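Side-chain contacts in predicted component of a thermophile-specific DNA repair system, contains a RAMP domain (Methanopyrus kandleri, PDB 4N0L), which binds RNA as the Csm3 protein of the type III-A CRISPR system and may also act as an endonuclease: residues Ile8-Glu13 against Tyr244-Leu249; Gly12-Arg17 against Arg175-Thr180; Asn36-Asp41 against Gln255-Ser260; Ala65-Arg70 against Val76-His81. One frame throughout, in Å; residues are numbered along the deposited sequence.

Contact 1: residues Ile8-Glu13 against Tyr244-Leu249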
loop_
_atom_site.group_PDB
_atom_site.type_symbol
_atom_site.label_atom_id
_atom_site.label_comp_id
_atom_site.label_asym_id
_atom_site.label_seq_id
_atom_site.Cartn_x
_atom_site.Cartn_y
_atom_site.Cartn_z
ATOM N N ILE A 8 1.129 12.603 4.592
ATOM C CA ILE A 8 1.502 12.833 3.202
ATOM C C ILE A 8 0.479 12.124 2.329
ATOM O O ILE A 8 0.281 10.916 2.459
ATOM C CB ILE A 8 2.901 12.303 2.860
ATOM C CG1 ILE A 8 3.978 13.036 3.659
ATOM C CG2 ILE A 8 3.168 12.445 1.368
ATOM C CD1 ILE A 8 5.342 12.400 3.533
ATOM N N THR A 9 -0.173 12.871 1.444
ATOM C CA THR A 9 -1.224 12.301 0.609
ATOM C C THR A 9 -0.830 12.220 -0.860
ATOM O O THR A 9 -0.538 13.236 -1.493
ATOM C CB THR A 9 -2.522 13.110 0.719
ATOM O OG1 THR A 9 -2.957 13.135 2.084
ATOM C CG2 THR A 9 -3.608 12.487 -0.140
ATOM N N LEU A 10 -0.828 11.004 -1.397
ATOM C CA LEU A 10 -0.616 10.795 -2.824
ATOM C C LEU A 10 -1.926 11.045 -3.554
ATOM O O LEU A 10 -2.953 10.465 -3.202
ATOM C CB LEU A 10 -0.106 9.376 -3.120
ATOM C CG LEU A 10 1.301 8.910 -2.711
ATOM C CD1 LEU A 10 1.589 9.074 -1.221
ATOM C CD2 LEU A 10 1.523 7.463 -3.141
ATOM N N VAL A 11 -1.892 11.917 -4.559
ATOM C CA VAL A 11 -3.090 12.240 -5.326
ATOM C C VAL A 11 -2.866 12.047 -6.821
ATOM O O VAL A 11 -1.892 12.545 -7.389
ATOM C CB VAL A 11 -3.553 13.691 -5.076
ATOM C CG1 VAL A 11 -4.833 13.991 -5.855
ATOM C CG2 VAL A 11 -3.751 13.945 -3.588
ATOM N N GLY A 12 -3.779 11.319 -7.451
ATOM C CA GLY A 12 -3.718 11.065 -8.876
ATOM C C GLY A 12 -4.841 10.134 -9.276
ATOM O O GLY A 12 -5.950 10.240 -8.753
ATOM N N GLU A 13 -4.555 9.188 -10.163
ATOM C CA GLU A 13 -5.575 8.228 -10.564
ATOM C C GLU A 13 -4.980 6.909 -11.037
ATOM O O GLU A 13 -3.792 6.814 -11.357
ATOM C CB GLU A 13 -6.465 8.817 -11.666
ATOM C CG GLU A 13 -5.756 9.053 -12.991
ATOM C CD GLU A 13 -6.669 9.637 -14.061
ATOM O OE1 GLU A 13 -6.242 9.691 -15.233
ATOM O OE2 GLU A 13 -7.804 10.049 -13.733
ATOM N N TYR A 244 9.231 2.215 -0.148
ATOM C CA TYR A 244 8.596 0.905 -0.119
ATOM C C TYR A 244 7.123 0.979 -0.512
ATOM O O TYR A 244 6.606 0.075 -1.165
ATOM C CB TYR A 244 8.758 0.275 1.266
ATOM C CG TYR A 244 10.201 -0.028 1.612
ATOM C CD1 TYR A 244 11.077 -0.515 0.648
ATOM C CD2 TYR A 244 10.693 0.184 2.895
ATOM C CE1 TYR A 244 12.395 -0.791 0.952
ATOM C CE2 TYR A 244 12.013 -0.088 3.208
ATOM C CZ TYR A 244 12.860 -0.575 2.232
ATOM O OH TYR A 244 14.175 -0.849 2.533
ATOM N N LEU A 245 6.455 2.061 -0.124
ATOM C CA LEU A 245 5.071 2.281 -0.526
ATOM C C LEU A 245 4.969 2.403 -2.046
ATOM O O LEU A 245 4.142 1.743 -2.678
ATOM C CB LEU A 245 4.503 3.533 0.143
ATOM C CG LEU A 245 3.096 3.930 -0.312
ATOM C CD1 LEU A 245 2.114 2.792 -0.067
ATOM C CD2 LEU A 245 2.637 5.201 0.386
ATOM N N MET A 246 5.815 3.254 -2.623
ATOM C CA MET A 246 5.888 3.406 -4.073
ATOM C C MET A 246 6.240 2.080 -4.736
ATOM O O MET A 246 5.649 1.709 -5.751
ATOM C CB MET A 246 6.919 4.467 -4.462
ATOM C CG MET A 246 6.520 5.903 -4.158
ATOM S SD MET A 246 5.004 6.409 -4.985
ATOM C CE MET A 246 4.884 8.114 -4.442
ATOM N N SER A 247 7.214 1.380 -4.160
ATOM C CA SER A 247 7.649 0.087 -4.679
ATOM C C SER A 247 6.505 -0.916 -4.730
ATOM O O SER A 247 6.393 -1.692 -5.680
ATOM C CB SER A 247 8.788 -0.481 -3.830
ATOM O OG SER A 247 9.890 0.410 -3.800
ATOM N N SER A 248 5.651 -0.890 -3.711
ATOM C CA SER A 248 4.530 -1.818 -3.654
ATOM C C SER A 248 3.545 -1.502 -4.780
ATOM O O SER A 248 2.964 -2.408 -5.378
ATOM C CB SER A 248 3.842 -1.764 -2.286
ATOM O OG SER A 248 3.104 -0.565 -2.114
ATOM N N LEU A 249 3.386 -0.217 -5.088
ATOM C CA LEU A 249 2.520 0.204 -6.188
ATOM C C LEU A 249 3.111 -0.209 -7.535
ATOM O O LEU A 249 2.385 -0.595 -8.450
ATOM C CB LEU A 249 2.290 1.717 -6.149
ATOM C CG LEU A 249 1.612 2.250 -4.885
ATOM C CD1 LEU A 249 1.465 3.764 -4.936
ATOM C CD2 LEU A 249 0.261 1.580 -4.679
#

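Contact 2: residues Gly12-Arg17 against Arg175-Thr180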
loop_
_atom_site.group_PDB
_atom_site.type_symbol
_atom_site.label_atom_id
_atom_site.label_comp_id
_atom_site.label_asym_id
_atom_site.label_seq_id
_atom_site.Cartn_x
_atom_site.Cartn_y
_atom_site.Cartn_z
ATOM N N GLY A 12 -3.779 11.319 -7.451
ATOM C CA GLY A 12 -3.718 11.065 -8.876
ATOM C C GLY A 12 -4.841 10.134 -9.276
ATOM O O GLY A 12 -5.950 10.240 -8.753
ATOM N N GLU A 13 -4.555 9.188 -10.163
ATOM C CA GLU A 13 -5.575 8.228 -10.564
ATOM C C GLU A 13 -4.980 6.909 -11.037
ATOM O O GLU A 13 -3.792 6.814 -11.357
ATOM C CB GLU A 13 -6.465 8.817 -11.666
ATOM C CG GLU A 13 -5.756 9.053 -12.991
ATOM C CD GLU A 13 -6.669 9.637 -14.061
ATOM O OE1 GLU A 13 -6.242 9.691 -15.233
ATOM O OE2 GLU A 13 -7.804 10.049 -13.733
ATOM N N ILE A 14 -5.822 5.883 -11.050
ATOM C CA ILE A 14 -5.444 4.580 -11.567
ATOM C C ILE A 14 -5.982 4.412 -12.982
ATOM O O ILE A 14 -7.185 4.533 -13.206
ATOM C CB ILE A 14 -5.984 3.437 -10.687
ATOM C CG1 ILE A 14 -5.530 3.608 -9.236
ATOM C CG2 ILE A 14 -5.561 2.083 -11.252
ATOM C CD1 ILE A 14 -6.254 2.699 -8.267
ATOM N N ARG A 15 -5.097 4.153 -13.937
ATOM C CA ARG A 15 -5.530 3.824 -15.289
ATOM C C ARG A 15 -5.379 2.334 -15.547
ATOM O O ARG A 15 -4.331 1.757 -15.270
ATOM C CB ARG A 15 -4.740 4.607 -16.338
ATOM C CG ARG A 15 -5.191 4.294 -17.760
ATOM C CD ARG A 15 -4.356 5.000 -18.811
ATOM N NE ARG A 15 -4.760 4.599 -20.155
ATOM C CZ ARG A 15 -4.242 3.565 -20.811
ATOM N NH1 ARG A 15 -3.292 2.830 -20.251
ATOM N NH2 ARG A 15 -4.674 3.268 -22.029
ATOM N N LEU A 16 -6.434 1.707 -16.057
ATOM C CA LEU A 16 -6.356 0.307 -16.457
ATOM C C LEU A 16 -5.724 0.165 -17.839
ATOM O O LEU A 16 -6.186 0.774 -18.802
ATOM C CB LEU A 16 -7.744 -0.337 -16.453
ATOM C CG LEU A 16 -8.394 -0.549 -15.086
ATOM C CD1 LEU A 16 -9.902 -0.469 -15.204
ATOM C CD2 LEU A 16 -7.975 -1.885 -14.492
ATOM N N ARG A 17 -4.669 -0.640 -17.932
ATOM C CA ARG A 17 -4.054 -0.942 -19.221
ATOM C C ARG A 17 -4.830 -2.052 -19.918
ATOM O O ARG A 17 -4.764 -2.197 -21.136
ATOM C CB ARG A 17 -2.584 -1.338 -19.060
ATOM C CG ARG A 17 -1.761 -0.373 -18.226
ATOM C CD ARG A 17 -0.279 -0.442 -18.580
ATOM N NE ARG A 17 0.351 -1.680 -18.129
ATOM C CZ ARG A 17 0.481 -2.771 -18.876
ATOM N NH1 ARG A 17 0.034 -2.781 -20.125
ATOM N NH2 ARG A 17 1.067 -3.852 -18.379
ATOM N N ARG A 175 -7.910 5.296 -0.235
ATOM C CA ARG A 175 -9.292 5.708 -0.436
ATOM C C ARG A 175 -9.934 4.798 -1.471
ATOM O O ARG A 175 -9.258 4.327 -2.389
ATOM C CB ARG A 175 -9.367 7.164 -0.896
ATOM C CG ARG A 175 -10.742 7.794 -0.762
ATOM C CD ARG A 175 -10.642 9.307 -0.691
ATOM N NE ARG A 175 -11.956 9.943 -0.666
ATOM C CZ ARG A 175 -12.728 10.093 -1.737
ATOM N NH1 ARG A 175 -12.320 9.638 -2.913
ATOM N NH2 ARG A 175 -13.910 10.685 -1.632
ATOM N N ASP A 176 -11.229 4.537 -1.319
ATOM C CA ASP A 176 -11.966 3.790 -2.330
ATOM C C ASP A 176 -11.802 4.487 -3.675
ATOM O O ASP A 176 -12.004 5.696 -3.785
ATOM C CB ASP A 176 -13.447 3.664 -1.958
ATOM C CG ASP A 176 -13.686 2.668 -0.838
ATOM O OD1 ASP A 176 -12.748 1.916 -0.502
ATOM O OD2 ASP A 176 -14.815 2.629 -0.303
ATOM N N ALA A 177 -11.405 3.722 -4.688
ATOM C CA ALA A 177 -11.146 4.280 -6.009
ATOM C C ALA A 177 -12.368 4.143 -6.908
ATOM O O ALA A 177 -12.680 3.055 -7.392
ATOM C CB ALA A 177 -9.938 3.602 -6.645
ATOM N N HIS A 178 -13.050 5.258 -7.130
ATOM C CA HIS A 178 -14.245 5.279 -7.962
ATOM C C HIS A 178 -13.908 5.842 -9.336
ATOM O O HIS A 178 -12.943 6.593 -9.476
ATOM C CB HIS A 178 -15.348 6.107 -7.293
ATOM C CG HIS A 178 -15.904 5.485 -6.052
ATOM N ND1 HIS A 178 -16.975 4.615 -6.070
ATOM C CD2 HIS A 178 -15.538 5.595 -4.751
ATOM C CE1 HIS A 178 -17.247 4.223 -4.840
ATOM N NE2 HIS A 178 -16.386 4.805 -4.018
ATOM N N PRO A 179 -14.701 5.488 -10.359
ATOM C CA PRO A 179 -14.409 6.018 -11.695
ATOM C C PRO A 179 -14.531 7.538 -11.750
ATOM O O PRO A 179 -15.425 8.108 -11.125
ATOM C CB PRO A 179 -15.465 5.345 -12.581
ATOM C CG PRO A 179 -16.553 4.935 -11.651
ATOM C CD PRO A 179 -15.883 4.609 -10.352
ATOM N N THR A 180 -13.616 8.181 -12.469
ATOM C CA THR A 180 -13.638 9.633 -12.613
ATOM C C THR A 180 -14.783 10.045 -13.531
ATOM O O THR A 180 -15.327 9.214 -14.258
ATOM C CB THR A 180 -12.308 10.173 -13.177
ATOM O OG1 THR A 180 -12.143 9.735 -14.532
ATOM C CG2 THR A 180 -11.134 9.679 -12.342
#

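Contact 3: residues Asn36-Asp41 against Gln255-Ser260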
loop_
_atom_site.group_PDB
_atom_site.type_symbol
_atom_site.label_atom_id
_atom_site.label_comp_id
_atom_site.label_asym_id
_atom_site.label_seq_id
_atom_site.Cartn_x
_atom_site.Cartn_y
_atom_site.Cartn_z
ATOM N N ASN A 36 -10.474 -11.036 -8.122
ATOM C CA ASN A 36 -10.697 -9.768 -8.820
ATOM C C ASN A 36 -11.272 -8.698 -7.896
ATOM O O ASN A 36 -12.423 -8.792 -7.472
ATOM C CB ASN A 36 -11.623 -9.971 -10.025
ATOM C CG ASN A 36 -11.907 -8.675 -10.770
ATOM O OD1 ASN A 36 -11.115 -7.732 -10.730
ATOM N ND2 ASN A 36 -13.041 -8.627 -11.465
ATOM N N PRO A 37 -10.467 -7.667 -7.591
ATOM C CA PRO A 37 -10.843 -6.602 -6.654
ATOM C C PRO A 37 -11.859 -5.621 -7.232
ATOM O O PRO A 37 -12.518 -4.907 -6.472
ATOM C CB PRO A 37 -9.513 -5.898 -6.386
ATOM C CG PRO A 37 -8.742 -6.090 -7.646
ATOM C CD PRO A 37 -9.117 -7.460 -8.148
ATOM N N VAL A 38 -11.987 -5.591 -8.554
ATOM C CA VAL A 38 -12.949 -4.708 -9.201
ATOM C C VAL A 38 -14.359 -5.231 -8.970
ATOM O O VAL A 38 -14.728 -6.294 -9.466
ATOM C CB VAL A 38 -12.688 -4.582 -10.713
ATOM C CG1 VAL A 38 -13.740 -3.693 -11.360
ATOM C CG2 VAL A 38 -11.294 -4.030 -10.964
ATOM N N ILE A 39 -15.145 -4.486 -8.201
ATOM C CA ILE A 39 -16.484 -4.929 -7.830
ATOM C C ILE A 39 -17.524 -3.835 -8.034
ATOM O O ILE A 39 -17.186 -2.671 -8.238
ATOM C CB ILE A 39 -16.536 -5.399 -6.358
ATOM C CG1 ILE A 39 -16.179 -4.247 -5.416
ATOM C CG2 ILE A 39 -15.595 -6.572 -6.131
ATOM C CD1 ILE A 39 -16.432 -4.558 -3.953
ATOM N N ARG A 40 -18.794 -4.226 -7.985
ATOM C CA ARG A 40 -19.900 -3.292 -8.152
ATOM C C ARG A 40 -20.182 -2.531 -6.862
ATOM O O ARG A 40 -20.242 -3.120 -5.782
ATOM C CB ARG A 40 -21.161 -4.033 -8.602
ATOM C CG ARG A 40 -22.292 -3.127 -9.057
ATOM C CD ARG A 40 -22.048 -2.565 -10.443
ATOM N NE ARG A 40 -22.311 -3.550 -11.488
ATOM C CZ ARG A 40 -22.501 -3.248 -12.768
ATOM N NH1 ARG A 40 -22.468 -1.984 -13.168
ATOM N NH2 ARG A 40 -22.733 -4.211 -13.650
ATOM N N ASP A 41 -20.349 -1.219 -6.982
ATOM C CA ASP A 41 -20.705 -0.387 -5.840
ATOM C C ASP A 41 -22.221 -0.345 -5.692
ATOM O O ASP A 41 -22.920 0.127 -6.588
ATOM C CB ASP A 41 -20.146 1.027 -6.002
ATOM C CG ASP A 41 -20.542 1.948 -4.864
ATOM O OD1 ASP A 41 -20.350 3.175 -4.999
ATOM O OD2 ASP A 41 -21.061 1.450 -3.844
ATOM N N GLN A 255 2.252 -6.779 -11.693
ATOM C CA GLN A 255 1.621 -8.073 -11.453
ATOM C C GLN A 255 0.091 -8.023 -11.404
ATOM O O GLN A 255 -0.557 -9.065 -11.316
ATOM C CB GLN A 255 2.166 -8.676 -10.153
ATOM C CG GLN A 255 3.600 -9.187 -10.269
ATOM C CD GLN A 255 4.193 -9.594 -8.932
ATOM O OE1 GLN A 255 4.995 -8.865 -8.346
ATOM N NE2 GLN A 255 3.807 -10.770 -8.446
ATOM N N GLY A 256 -0.484 -6.825 -11.455
ATOM C CA GLY A 256 -1.932 -6.681 -11.493
ATOM C C GLY A 256 -2.562 -6.414 -10.135
ATOM O O GLY A 256 -2.048 -6.867 -9.108
ATOM N N ILE A 257 -3.678 -5.686 -10.126
ATOM C CA ILE A 257 -4.424 -5.442 -8.891
ATOM C C ILE A 257 -5.094 -6.717 -8.398
ATOM O O ILE A 257 -5.488 -6.815 -7.237
ATOM C CB ILE A 257 -5.503 -4.355 -9.071
ATOM C CG1 ILE A 257 -6.415 -4.706 -10.250
ATOM C CG2 ILE A 257 -4.870 -2.994 -9.282
ATOM C CD1 ILE A 257 -7.513 -3.693 -10.495
ATOM N N GLY A 258 -5.228 -7.684 -9.297
ATOM C CA GLY A 258 -5.785 -8.977 -8.959
ATOM C C GLY A 258 -4.969 -10.051 -9.643
ATOM O O GLY A 258 -3.903 -9.769 -10.195
ATOM N N HIS A 259 -5.465 -11.283 -9.619
ATOM C CA HIS A 259 -4.757 -12.383 -10.256
ATOM C C HIS A 259 -5.680 -13.564 -10.512
ATOM O O HIS A 259 -6.662 -13.771 -9.799
ATOM C CB HIS A 259 -3.569 -12.834 -9.398
ATOM C CG HIS A 259 -3.964 -13.411 -8.075
ATOM N ND1 HIS A 259 -4.299 -14.739 -7.913
ATOM C CD2 HIS A 259 -4.083 -12.843 -6.852
ATOM C CE1 HIS A 259 -4.604 -14.964 -6.647
ATOM N NE2 HIS A 259 -4.482 -13.828 -5.982
ATOM N N SER A 260 -5.361 -14.327 -11.549
ATOM C CA SER A 260 -5.971 -15.631 -11.752
ATOM C C SER A 260 -5.055 -16.674 -11.130
ATOM O O SER A 260 -4.138 -16.331 -10.386
ATOM C CB SER A 260 -6.203 -15.907 -13.240
ATOM O OG SER A 260 -4.986 -15.878 -13.964
#

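Contact 4: residues Ala65-Arg70 against Val76-His81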
loop_
_atom_site.group_PDB
_atom_site.type_symbol
_atom_site.label_atom_id
_atom_site.label_comp_id
_atom_site.label_asym_id
_atom_site.label_seq_id
_atom_site.Cartn_x
_atom_site.Cartn_y
_atom_site.Cartn_z
ATOM N N ALA A 65 8.133 -9.596 -2.256
ATOM C CA ALA A 65 9.295 -8.944 -2.851
ATOM C C ALA A 65 10.355 -8.664 -1.796
ATOM O O ALA A 65 11.547 -8.829 -2.045
ATOM C CB ALA A 65 8.887 -7.657 -3.548
ATOM N N TRP A 66 9.911 -8.241 -0.617
ATOM C CA TRP A 66 10.813 -7.974 0.499
ATOM C C TRP A 66 11.531 -9.251 0.910
ATOM O O TRP A 66 12.747 -9.254 1.108
ATOM C CB TRP A 66 10.043 -7.390 1.686
ATOM C CG TRP A 66 10.908 -6.981 2.843
ATOM C CD1 TRP A 66 10.928 -7.539 4.089
ATOM C CD2 TRP A 66 11.869 -5.918 2.864
ATOM N NE1 TRP A 66 11.844 -6.893 4.883
ATOM C CE2 TRP A 66 12.435 -5.894 4.156
ATOM C CE3 TRP A 66 12.307 -4.987 1.918
ATOM C CZ2 TRP A 66 13.417 -4.976 4.522
ATOM C CZ3 TRP A 66 13.283 -4.075 2.285
ATOM C CH2 TRP A 66 13.827 -4.077 3.575
ATOM N N MET A 67 10.767 -10.334 1.026
ATOM C CA MET A 67 11.302 -11.640 1.390
ATOM C C MET A 67 12.381 -12.100 0.411
ATOM O O MET A 67 13.484 -12.464 0.819
ATOM C CB MET A 67 10.173 -12.674 1.452
ATOM C CG MET A 67 10.623 -14.081 1.814
ATOM S SD MET A 67 9.339 -15.325 1.548
ATOM C CE MET A 67 9.354 -15.467 -0.238
ATOM N N LYS A 68 12.058 -12.079 -0.879
ATOM C CA LYS A 68 12.983 -12.547 -1.910
ATOM C C LYS A 68 14.196 -11.640 -2.095
ATOM O O LYS A 68 15.295 -12.122 -2.363
ATOM C CB LYS A 68 12.254 -12.718 -3.244
ATOM C CG LYS A 68 11.566 -14.070 -3.384
ATOM C CD LYS A 68 10.227 -13.972 -4.093
ATOM C CE LYS A 68 9.523 -15.323 -4.092
ATOM N NZ LYS A 68 8.088 -15.225 -4.480
ATOM N N SER A 69 14.000 -10.332 -1.952
ATOM C CA SER A 69 15.092 -9.374 -2.125
ATOM C C SER A 69 16.186 -9.568 -1.076
ATOM O O SER A 69 17.343 -9.218 -1.301
ATOM C CB SER A 69 14.566 -7.940 -2.066
ATOM O OG SER A 69 14.146 -7.607 -0.755
ATOM N N ARG A 70 15.810 -10.120 0.072
ATOM C CA ARG A 70 16.765 -10.404 1.136
ATOM C C ARG A 70 17.086 -11.892 1.214
ATOM O O ARG A 70 17.761 -12.341 2.142
ATOM C CB ARG A 70 16.241 -9.903 2.480
ATOM C CG ARG A 70 16.303 -8.395 2.633
ATOM C CD ARG A 70 15.675 -7.950 3.933
ATOM N NE ARG A 70 16.022 -6.572 4.261
ATOM C CZ ARG A 70 17.025 -6.223 5.060
ATOM N NH1 ARG A 70 17.775 -7.154 5.633
ATOM N NH2 ARG A 70 17.269 -4.942 5.299
ATOM N N VAL A 76 11.023 -19.043 7.555
ATOM C CA VAL A 76 11.444 -18.001 8.485
ATOM C C VAL A 76 10.577 -16.750 8.358
ATOM O O VAL A 76 10.163 -16.162 9.361
ATOM C CB VAL A 76 12.928 -17.618 8.263
ATOM C CG1 VAL A 76 13.307 -16.405 9.104
ATOM C CG2 VAL A 76 13.834 -18.797 8.577
ATOM N N PHE A 77 10.295 -16.349 7.123
ATOM C CA PHE A 77 9.580 -15.101 6.874
ATOM C C PHE A 77 8.104 -15.167 7.274
ATOM O O PHE A 77 7.570 -14.215 7.840
ATOM C CB PHE A 77 9.703 -14.711 5.399
ATOM C CG PHE A 77 9.145 -13.353 5.083
ATOM C CD1 PHE A 77 9.807 -12.206 5.493
ATOM C CD2 PHE A 77 7.962 -13.222 4.374
ATOM C CE1 PHE A 77 9.298 -10.952 5.205
ATOM C CE2 PHE A 77 7.449 -11.972 4.079
ATOM C CZ PHE A 77 8.116 -10.836 4.496
ATOM N N PHE A 78 7.446 -16.284 6.976
ATOM C CA PHE A 78 6.013 -16.405 7.239
ATOM C C PHE A 78 5.704 -17.195 8.507
ATOM O O PHE A 78 4.588 -17.122 9.031
ATOM C CB PHE A 78 5.306 -17.052 6.047
ATOM C CG PHE A 78 5.263 -16.182 4.819
ATOM C CD1 PHE A 78 4.581 -14.975 4.833
ATOM C CD2 PHE A 78 5.902 -16.572 3.652
ATOM C CE1 PHE A 78 4.540 -14.170 3.706
ATOM C CE2 PHE A 78 5.860 -15.774 2.521
ATOM C CZ PHE A 78 5.178 -14.571 2.548
ATOM N N GLY A 79 6.691 -17.937 9.002
ATOM C CA GLY A 79 6.526 -18.740 10.201
ATOM C C GLY A 79 5.321 -19.660 10.163
ATOM O O GLY A 79 5.170 -20.467 9.244
ATOM N N ALA A 80 4.448 -19.516 11.154
ATOM C CA ALA A 80 3.273 -20.368 11.278
ATOM C C ALA A 80 2.222 -20.073 10.206
ATOM O O ALA A 80 1.264 -20.826 10.048
ATOM C CB ALA A 80 2.666 -20.220 12.667
ATOM N N HIS A 81 2.394 -18.970 9.486
ATOM C CA HIS A 81 1.477 -18.616 8.405
ATOM C C HIS A 81 1.894 -19.248 7.073
ATOM O O HIS A 81 1.222 -19.062 6.055
ATOM C CB HIS A 81 1.378 -17.094 8.263
ATOM C CG HIS A 81 0.558 -16.440 9.334
ATOM N ND1 HIS A 81 0.516 -15.075 9.511
ATOM C CD2 HIS A 81 -0.255 -16.967 10.281
ATOM C CE1 HIS A 81 -0.285 -14.785 10.522
ATOM N NE2 HIS A 81 -0.765 -15.922 11.006
#

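Contact 1: residues Ile8-Glu13 against Tyr244-Leu249
L10 of strand 7-16 points toward helix 238-255, where it meets L245, M246 and L249. Its CB aims at the helix, and with CG anti to the carbonyl carbon (chi1 -69°) the side chain brings its two methyl groups to the helix. The branch carbon is the first to touch: L10 CG lies 4.1 Å from M246 CE. Beyond it the chain forks. L10 CD2 does most of the work, meeting M246 CE at 3.7 Å, M246 SD at 4.1 Å and, on the next turn of the helix, L249 CD1 at 4.1 Å. The other branch, L10 CD1, approaches L245 CD2 more loosely, at 4.3 Å. The methionine comes from the helix to meet it tip to tip: a bend at chi2 (-59°) swings its thioether out of its initial direction and delivers CE to the leucine.

On the helix side, the carbonyl oxygen of L245 is gripped twice, by the backbone N of L249 and by S248 OG at 2.6 Å. I272 of strand 268-278 touches both L10 and M246, so the cluster continues onto the next strand of the sheet. All four residues of the contact are buried. A helix packed through aliphatic side chains on a central strand of an antiparallel sheet, the axes of segments 8-13 and 244-249 lying 28° apart, is typical of the RRM-like fold.

Contact 2: residues Gly12-Arg17 against Arg175-Thr180
E13 and T180 meet at about a right angle, with the end of the glutamate at the threonine methyl. One carboxylate oxygen does the touching, E13 OE2 lying 3.6 Å from T180 CG2. This is a van der Waals contact between an oxygen and a methyl group. The chain of E13 starts with CG lodged between the backbone N and the carbonyl carbon (chi1 67°) and is then fully stretched, which takes the carboxylate out to the threonine. T180 turns CG2, anti to its carbonyl carbon, to the glutamate, while OG1 is engaged by the hydroxyls of T306 and T183. The carboxylate has stronger partners too: E13 OE1 forms a salt bridge with R223, and OE2 is hydrogen-bonded to T306 OG1, so T306 bridges the polar ends of both residues. Held on both oxygens, the glutamate has little freedom to rotate, and the nearby arginine would be expected to stabilise its negative charge.

In the RRM-like fold of this protein, strand 7-16 is the middle strand of the sheet. Residues 175-180 leave edge strand 172-174 and pass strand 223-231 to lead into helix 181-191, with T180 at its N-cap.

I14 leaves the strand in a direction well apart from that of E13. Its CB does not aim at the loop, but the extended CG1 branch (chi2 168°) brings the terminal methyl nearer, and I14 CD1 rests 4.1 Å from A177 CB. The alanine points its methyl at the strand and also packs on F224, whose backbone pairs with I14.

Contact 3: residues Asn36-Asp41 against Gln255-Ser260
P37 and V38 close over I257 through apolar contacts, with no hydrogen bond between the two segments. The proline ring and the isoleucine cross obliquely: P37 CG lies 3.8 Å from I257 CG1 and 3.9 Å from both I257 CB and I257 CD1, so a single ring carbon follows much of the isoleucine chain. I257 CG1 sits between its backbone N and carbonyl carbon (chi1 54°), and the extended chain then carries CD1 on to V38 CG2, at 3.8 Å.

A second set of contacts joins the proline ring to main chain. P37 CG approaches I257 O at 3.4 Å, and P37 CD comes to 3.7 Å from G258 CA, where the glycine has no side chain to hold the ring off.

Two side-chain hydrogen bonds lie within the segments. V38 N donates to N36 OD1 at 3.2 Å, from well above the plane of the side-chain carbonyl, forming an Asx turn that bends the chain around P37. H259 ND1 donates to S260 O at 2.9 Å, a nearly straight bond (163°) lying in the imidazole plane. Outside the segments, N36 ND2 is bound to the carbonyl oxygens of R21 and G23.

G256, G258 and G266 are consistent with the glycine-rich loop known in RAMP proteins, which here begins as helix 238-255 ends, G256 having positive phi. Short strand 258-259 pairs with 264-265, V38 touches P47 of strand 47-48, and helix 51-69 lies alongside, S53 against P37 and L54 against I257.

Contact 4: residues Ala65-Arg70 against Val76-His81
Beside the zinc site, helices 51-69 and 74-78 are joined by a short turn and packed together through a methionine-aromatic cluster. M67 is its centre on the first helix. Its CB, pointing toward F77 from the backbone, lies over the face of that ring, a CH-pi contact with M67 CB 3.7 Å from the F77 centroid and only 11° off the normal. With chi1 at 180°, the next atom is sent on along the ring, M67 CG lying 3.7 Å from F77 CG. The sulfur then makes Met-aromatic contacts with two rings: M67 SD is 4.6 Å from the F77 centroid and equally far from that of F78, oblique to both, its nearest ring atom being F78 CE2 at 3.6 Å.

The edge of F77 is directed at the face of F78, with F77 CD2 standing over the centre of that ring. W66 completes the cluster. F77 CE1 reaches the edge of the indole in its plane, 3.9 Å from W66 CD1, and the two side chains cross at about a right angle. W66 NE1 is hydrogen-bonded to the carbonyl oxygen of W109, which fixes the rotation of the indole.

F77 also stacks on H86, a zinc ligand, and F77 O is hydrogen-bonded to H86 ND1. F77 thus touches this ligand through both ring and backbone, consistent with a second-shell role at a zinc site of three cysteines and one histidine.

Contacts 1 and 2 overlap on strand 7-16 at G12 and E13, their centres 13 Å apart: the first covers the strand with helix 238-255, the second meets the loop before helix 181-191. That loop also touches contact 3, H178 CE1 lying 3.3 Å from D41 OD1. Helix 238-255 runs from contact 1 towards the glycine-rich loop of contact 3, the two centres 18 Å apart. Contact 4 belongs to the zinc-binding part, on the far side of the chain's centre from contact 2, yet Y244 OH of contact 1 reaches W66 CZ3 at 3.4 Å. Of the four, only contact 4 adjoins the metal, the F77 side chain being about 6 Å from the zinc ion.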